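Local coordinates for Serine/threonine protein phosphatase Stp1 (Streptococcus agalactiae, PDB 2PK0) that removes phosphate groups from phosphorylated serine and threonine residues of proteins, as a magnesium-binding phosphatase of the PP2C family, at residues 26-31 with 36-41; 62-67 with 73-78. All blocks are in the same frame, centred on the assembly; numbering follows the deposited sequence.

Contact 1 of 2, residues 26-31 with 36-41. With MG (magnesium ion), chain E; MG (magnesium ion), chain F.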
loop_
_atom_site.group_PDB
_atom_site.type_symbol
_atom_site.label_atom_id
_atom_site.label_comp_id
_atom_site.label_asym_id
_atom_site.label_seq_id
_atom_site.Cartn_x
_atom_site.Cartn_y
_atom_site.Cartn_z
ATOM N N ASN A 26 -8.700 -3.972 -1.544
ATOM C CA ASN A 26 -9.588 -4.475 -2.572
ATOM C C ASN A 26 -8.971 -4.322 -3.967
ATOM O O ASN A 26 -8.004 -3.572 -4.161
ATOM C CB ASN A 26 -10.943 -3.775 -2.513
ATOM C CG ASN A 26 -12.109 -4.705 -2.854
ATOM O OD1 ASN A 26 -11.918 -5.772 -3.429
ATOM N ND2 ASN A 26 -13.326 -4.291 -2.502
ATOM N N GLN A 27 -9.521 -5.056 -4.933
ATOM C CA GLN A 27 -9.131 -4.909 -6.319
ATOM C C GLN A 27 -10.344 -4.549 -7.170
ATOM O O GLN A 27 -11.481 -4.762 -6.757
ATOM C CB GLN A 27 -8.446 -6.167 -6.837
ATOM C CG GLN A 27 -9.344 -7.381 -6.931
ATOM C CD GLN A 27 -8.591 -8.626 -7.429
ATOM O OE1 GLN A 27 -7.963 -8.601 -8.485
ATOM N NE2 GLN A 27 -8.655 -9.709 -6.662
ATOM N N PHE A 28 -10.101 -3.950 -8.330
ATOM C CA PHE A 28 -11.161 -3.441 -9.186
ATOM C C PHE A 28 -10.670 -3.628 -10.599
ATOM O O PHE A 28 -9.509 -3.905 -10.807
ATOM C CB PHE A 28 -11.444 -1.934 -8.911
ATOM C CG PHE A 28 -11.746 -1.633 -7.472
ATOM C CD1 PHE A 28 -10.728 -1.225 -6.592
ATOM C CD2 PHE A 28 -13.029 -1.825 -6.969
ATOM C CE1 PHE A 28 -10.997 -1.009 -5.252
ATOM C CE2 PHE A 28 -13.313 -1.597 -5.640
ATOM C CZ PHE A 28 -12.299 -1.185 -4.775
ATOM N N GLU A 29 -11.555 -3.463 -11.573
ATOM C CA GLU A 29 -11.176 -3.538 -12.977
ATOM C C GLU A 29 -12.008 -2.538 -13.788
ATOM O O GLU A 29 -13.232 -2.510 -13.677
ATOM C CB GLU A 29 -11.378 -4.962 -13.490
ATOM C CG GLU A 29 -11.015 -5.143 -14.937
ATOM C CD GLU A 29 -10.884 -6.608 -15.339
ATOM O OE1 GLU A 29 -10.088 -7.341 -14.695
ATOM O OE2 GLU A 29 -11.565 -7.013 -16.310
ATOM N N ASN A 30 -11.351 -1.711 -14.601
ATOM C CA ASN A 30 -12.065 -0.708 -15.391
ATOM C C ASN A 30 -12.654 -1.290 -16.674
ATOM O O ASN A 30 -12.463 -2.484 -16.924
ATOM C CB ASN A 30 -11.203 0.544 -15.613
ATOM C CG ASN A 30 -10.273 0.446 -16.794
ATOM O OD1 ASN A 30 -9.913 -0.643 -17.239
ATOM N ND2 ASN A 30 -9.862 1.603 -17.309
ATOM N N LYS A 31 -13.346 -0.475 -17.483
ATOM C CA LYS A 31 -14.021 -0.982 -18.699
ATOM C C LYS A 31 -13.068 -1.463 -19.791
ATOM O O LYS A 31 -13.480 -2.147 -20.724
ATOM C CB LYS A 31 -14.964 0.064 -19.312
ATOM C CG LYS A 31 -16.175 0.396 -18.495
ATOM C CD LYS A 31 -16.969 1.524 -19.118
ATOM C CE LYS A 31 -18.193 1.829 -18.263
ATOM N NZ LYS A 31 -19.132 2.740 -18.945
ATOM N N LEU A 36 -6.909 -2.626 -10.918
ATOM C CA LEU A 36 -6.364 -1.698 -9.953
ATOM C C LEU A 36 -6.486 -2.305 -8.564
ATOM O O LEU A 36 -7.515 -2.864 -8.211
ATOM C CB LEU A 36 -7.122 -0.374 -10.020
ATOM C CG LEU A 36 -6.717 0.746 -9.061
ATOM C CD1 LEU A 36 -5.509 1.528 -9.568
ATOM C CD2 LEU A 36 -7.879 1.668 -8.859
ATOM N N ILE A 37 -5.425 -2.187 -7.777
ATOM C CA ILE A 37 -5.376 -2.716 -6.428
ATOM C C ILE A 37 -5.166 -1.529 -5.533
ATOM O O ILE A 37 -4.267 -0.725 -5.773
ATOM C CB ILE A 37 -4.176 -3.630 -6.259
ATOM C CG1 ILE A 37 -4.350 -4.896 -7.094
ATOM C CG2 ILE A 37 -3.965 -3.975 -4.803
ATOM C CD1 ILE A 37 -3.076 -5.611 -7.331
ATOM N N ILE A 38 -6.031 -1.384 -4.530
ATOM C CA ILE A 38 -5.930 -0.303 -3.582
ATOM C C ILE A 38 -5.816 -0.828 -2.159
ATOM O O ILE A 38 -6.701 -1.516 -1.679
ATOM C CB ILE A 38 -7.135 0.638 -3.670
ATOM C CG1 ILE A 38 -7.519 0.891 -5.117
ATOM C CG2 ILE A 38 -6.811 1.973 -3.012
ATOM C CD1 ILE A 38 -8.610 1.924 -5.248
ATOM N N LEU A 39 -4.718 -0.478 -1.492
ATOM C CA LEU A 39 -4.475 -0.829 -0.092
ATOM C C LEU A 39 -4.445 0.455 0.743
ATOM O O LEU A 39 -3.787 1.434 0.352
ATOM C CB LEU A 39 -3.130 -1.568 0.032
ATOM C CG LEU A 39 -2.695 -2.228 1.351
ATOM C CD1 LEU A 39 -1.771 -3.371 1.082
ATOM C CD2 LEU A 39 -1.997 -1.265 2.327
ATOM N N ALA A 40 -5.110 0.456 1.903
ATOM C CA ALA A 40 -5.141 1.667 2.726
ATOM C C ALA A 40 -5.014 1.369 4.191
ATOM O O ALA A 40 -5.708 0.508 4.707
ATOM C CB ALA A 40 -6.396 2.448 2.470
ATOM N N ASP A 41 -4.130 2.086 4.872
ATOM C CA ASP A 41 -3.988 1.917 6.304
ATOM C C ASP A 41 -4.565 3.144 7.031
ATOM O O ASP A 41 -3.947 4.203 7.062
ATOM C CB ASP A 41 -2.513 1.677 6.646
ATOM C CG ASP A 41 -2.234 1.547 8.143
ATOM O OD1 ASP A 41 -3.086 1.837 9.026
ATOM O OD2 ASP A 41 -1.106 1.139 8.463
HETATM MG MG MG E . -3.875 1.991 10.800
HETATM MG MG MG F . -0.338 0.104 10.334
HETATM O O HOH W 1 -2.332 3.461 11.578
HETATM O O HOH W 2 -4.303 2.062 12.579
HETATM O O HOH W 3 -2.134 0.794 11.381
HETATM O O HOH W 4 -4.539 0.079 10.419
HETATM O O HOH W 5 0.341 1.948 11.227
#
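Phe-28 lays the CD1-CE1 side of its ring against the end of Ile-38; Phe-28 CE1 lies 3.8 Å from Ile-38 CD1. The two side chains cross at about a right angle. The ring gets there because its CG lies beside the backbone N and anti to the carbonyl carbon (chi1 -55°). Leu-36, paired with Phe-28, is on the same face of the sheet. Leu-36 and Ile-38 are buried, while Phe-28 is partly exposed.

The backbones form an antiparallel ladder. Asn-26 and Ile-38 are a hydrogen-bonded pair, with Ile-38 N 3.0 Å from Asn-26 O. Phe-28 and Leu-36 are the next such pair, with Phe-28 N 2.8 Å from Leu-36 O. Gln-27 and Ile-37 between them are a non-hydrogen-bonded pair. There Gln-27 CA comes 3.2 Å from Leu-36 O in a CA-H...O contact.

The other face is looser on the side of strand 23-29. Gln-27 is exposed, and its extended chain leads away from Ile-37. Asn-26 shares the Phe-28 face, but its amide leads away from segment 36-41, and its OD1 accepts a bent bond from Gln-27 N at 2.9 Å.

Strand 35-43 runs on past this pairing to the metal site. Asp-41 OD1 binds one magnesium ion at 1.9 Å and OD2 binds the other at 2.3 Å. Gly-42 O joins Asp-41 at the first ion; Asp-197 and Asp-236 join it at the second.

Strand 23-29 is an edge strand of its sheet within this chain. Strand 103-112 lies on the other side of 35-43. Helix 48-64 covers Ile-38 and Leu-36, while Ile-37 packs on strand 238-245 of the second sheet.

Contact 2 of 2, residues 62-67 with 73-78; sequences SDWAET and SEIRDW
Trp-64 sets the edge of its indole over the face of Trp-78. CE3 of Trp-64 sits 3.6 Å above the plane of the Trp-78 ring, offset toward the rim. This is a T-shaped stack: the six-membered ring centroids are 5.0 Å apart and the planes stand at 70°. In Trp-78 CG is anti to the backbone N (chi1 -177°), which brings the ring toward segment 62-67.

Farther along the Trp-64 ring, Ile-75 closes in at the edge. Its CG1 is 3.7 Å from Trp-64 CH2, near the ring plane. The indole is held at its polar end too, since Trp-64 NE1 bonds to Val-34 O.

Trp-78 NE1 reaches the carboxylate of Asp-63, with OD2 at 3.2 Å. The bond is bent, 147° at the hydrogen, and comes to OD2 from above the carboxylate plane. Thr-67 CG2 lies 3.9 Å from the same NE1.

Thr-67 is placed by a type I beta turn from Trp-64. Trp-64 O accepts from both Thr-67 N and Thr-67 OG1. Phe-69 meets the Trp-78 ring, and Leu-36 and Ala-110 lie against Trp-64.

The contact joins the C-terminal part of helix 48-64 to the start of helix 72-96. These two helices pack over one sheet of the PP2C fold, a beta sandwich flanked by helices.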
loop_
_atom_site.group_PDB
_atom_site.type_symbol
_atom_site.label_atom_id
_atom_site.label_comp_id
_atom_site.label_asym_id
_atom_site.label_seq_id
_atom_site.Cartn_x
_atom_site.Cartn_y
_atom_site.Cartn_z
ATOM N N SER A 62 -14.764 2.329 -7.103
ATOM C CA SER A 62 -16.046 2.471 -7.743
ATOM C C SER A 62 -15.993 3.512 -8.843
ATOM O O SER A 62 -16.726 3.402 -9.808
ATOM C CB SER A 62 -17.114 2.809 -6.717
ATOM O OG SER A 62 -17.956 3.828 -7.179
ATOM N N ASP A 63 -15.123 4.510 -8.720
ATOM C CA ASP A 63 -15.010 5.498 -9.774
ATOM C C ASP A 63 -14.169 4.895 -10.880
ATOM O O ASP A 63 -14.484 5.062 -12.055
ATOM C CB ASP A 63 -14.428 6.824 -9.263
ATOM C CG ASP A 63 -14.324 7.889 -10.367
ATOM O OD1 ASP A 63 -15.295 8.059 -11.141
ATOM O OD2 ASP A 63 -13.273 8.560 -10.471
ATOM N N TRP A 64 -13.140 4.146 -10.482
ATOM C CA TRP A 64 -12.241 3.420 -11.399
ATOM C C TRP A 64 -12.984 2.452 -12.302
ATOM O O TRP A 64 -12.641 2.293 -13.463
ATOM C CB TRP A 64 -11.165 2.631 -10.628
ATOM C CG TRP A 64 -10.246 1.788 -11.520
ATOM C CD1 TRP A 64 -10.378 0.465 -11.821
ATOM C CD2 TRP A 64 -9.075 2.235 -12.214
ATOM N NE1 TRP A 64 -9.372 0.057 -12.651
ATOM C CE2 TRP A 64 -8.554 1.121 -12.909
ATOM C CE3 TRP A 64 -8.407 3.469 -12.307
ATOM C CZ2 TRP A 64 -7.397 1.198 -13.685
ATOM C CZ3 TRP A 64 -7.264 3.546 -13.071
ATOM C CH2 TRP A 64 -6.767 2.411 -13.756
ATOM N N ALA A 65 -14.005 1.805 -11.764
ATOM C CA ALA A 65 -14.740 0.793 -12.504
ATOM C C ALA A 65 -15.482 1.399 -13.678
ATOM O O ALA A 65 -15.784 0.706 -14.647
ATOM C CB ALA A 65 -15.715 0.085 -11.574
ATOM N N GLU A 66 -15.765 2.697 -13.596
ATOM C CA GLU A 66 -16.519 3.365 -14.636
ATOM C C GLU A 66 -15.621 3.944 -15.718
ATOM O O GLU A 66 -16.099 4.336 -16.777
ATOM C CB GLU A 66 -17.437 4.431 -14.036
ATOM C CG GLU A 66 -18.519 3.870 -13.093
ATOM C CD GLU A 66 -19.576 3.010 -13.803
ATOM O OE1 GLU A 66 -19.848 3.244 -15.002
ATOM O OE2 GLU A 66 -20.144 2.100 -13.157
ATOM N N THR A 67 -14.317 3.962 -15.473
ATOM C CA THR A 67 -13.405 4.557 -16.427
ATOM C C THR A 67 -13.088 3.678 -17.608
ATOM O O THR A 67 -13.389 2.489 -17.620
ATOM C CB THR A 67 -12.073 4.947 -15.804
ATOM O OG1 THR A 67 -11.231 3.795 -15.702
ATOM C CG2 THR A 67 -12.265 5.607 -14.452
ATOM N N SER A 73 -0.444 7.396 -18.920
ATOM C CA SER A 73 -0.498 8.823 -18.681
ATOM C C SER A 73 -1.900 9.257 -18.268
ATOM O O SER A 73 -2.058 10.226 -17.519
ATOM C CB SER A 73 -0.051 9.571 -19.944
ATOM O OG SER A 73 -0.856 9.220 -21.064
ATOM N N GLU A 74 -2.904 8.527 -18.752
ATOM C CA GLU A 74 -4.297 8.806 -18.431
ATOM C C GLU A 74 -4.615 8.316 -17.018
ATOM O O GLU A 74 -5.343 8.972 -16.246
ATOM C CB GLU A 74 -5.220 8.115 -19.436
ATOM C CG GLU A 74 -4.901 8.388 -20.905
ATOM C CD GLU A 74 -5.818 7.634 -21.872
ATOM O OE1 GLU A 74 -5.742 6.382 -21.963
ATOM O OE2 GLU A 74 -6.611 8.307 -22.561
ATOM N N ILE A 75 -4.053 7.159 -16.695
ATOM C CA ILE A 75 -4.180 6.555 -15.388
ATOM C C ILE A 75 -3.460 7.418 -14.346
ATOM O O ILE A 75 -3.971 7.625 -13.231
ATOM C CB ILE A 75 -3.651 5.096 -15.436
ATOM C CG1 ILE A 75 -4.638 4.235 -16.209
ATOM C CG2 ILE A 75 -3.482 4.493 -14.049
ATOM C CD1 ILE A 75 -4.120 2.899 -16.545
ATOM N N ARG A 76 -2.298 7.951 -14.724
ATOM C CA ARG A 76 -1.553 8.886 -13.863
ATOM C C ARG A 76 -2.330 10.183 -13.559
ATOM O O ARG A 76 -2.376 10.617 -12.414
ATOM C CB ARG A 76 -0.192 9.226 -14.464
ATOM C CG ARG A 76 0.726 9.899 -13.480
ATOM C CD ARG A 76 1.832 10.693 -14.141
ATOM N NE ARG A 76 1.343 11.986 -14.589
ATOM C CZ ARG A 76 1.715 13.166 -14.098
ATOM N NH1 ARG A 76 2.612 13.261 -13.120
ATOM N NH2 ARG A 76 1.183 14.264 -14.617
ATOM N N ASP A 77 -2.949 10.781 -14.578
ATOM C CA ASP A 77 -3.798 11.956 -14.359
ATOM C C ASP A 77 -4.889 11.600 -13.369
ATOM O O ASP A 77 -5.134 12.354 -12.436
ATOM C CB ASP A 77 -4.454 12.459 -15.660
ATOM C CG ASP A 77 -3.479 13.151 -16.601
ATOM O OD1 ASP A 77 -2.373 13.563 -16.170
ATOM O OD2 ASP A 77 -3.840 13.288 -17.790
ATOM N N TRP A 78 -5.515 10.441 -13.579
ATOM C CA TRP A 78 -6.590 9.968 -12.720
ATOM C C TRP A 78 -6.169 9.805 -11.242
ATOM O O TRP A 78 -6.935 10.149 -10.337
ATOM C CB TRP A 78 -7.184 8.667 -13.267
ATOM C CG TRP A 78 -8.358 8.152 -12.479
ATOM C CD1 TRP A 78 -9.679 8.446 -12.687
ATOM C CD2 TRP A 78 -8.321 7.252 -11.354
ATOM N NE1 TRP A 78 -10.461 7.804 -11.761
ATOM C CE2 TRP A 78 -9.658 7.065 -10.928
ATOM C CE3 TRP A 78 -7.287 6.603 -10.654
ATOM C CZ2 TRP A 78 -9.992 6.235 -9.839
ATOM C CZ3 TRP A 78 -7.623 5.785 -9.562
ATOM C CH2 TRP A 78 -8.964 5.606 -9.177
#

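From the N terminus, strand 23-29 turns back into strand 35-43, and contact 1 closes this hairpin. The chain then passes the metal site and enters helix 48-64. Contact 2 closes the short connection from that helix to helix 72-96. The contacts follow one another in series, neither nested nor crossed, with centres about 11 Å apart. They still touch. Lys-31 N lies 3.0 Å from Thr-67 O, a probable hydrogen bond, and Asn-30 ND2 probably bonds Thr-67 OG1. Leu-36 CB packs 3.5 Å from Trp-64 NE1. The hairpin end is thus tied to the turn at Thr-67, and the sheet to the helices packed on it.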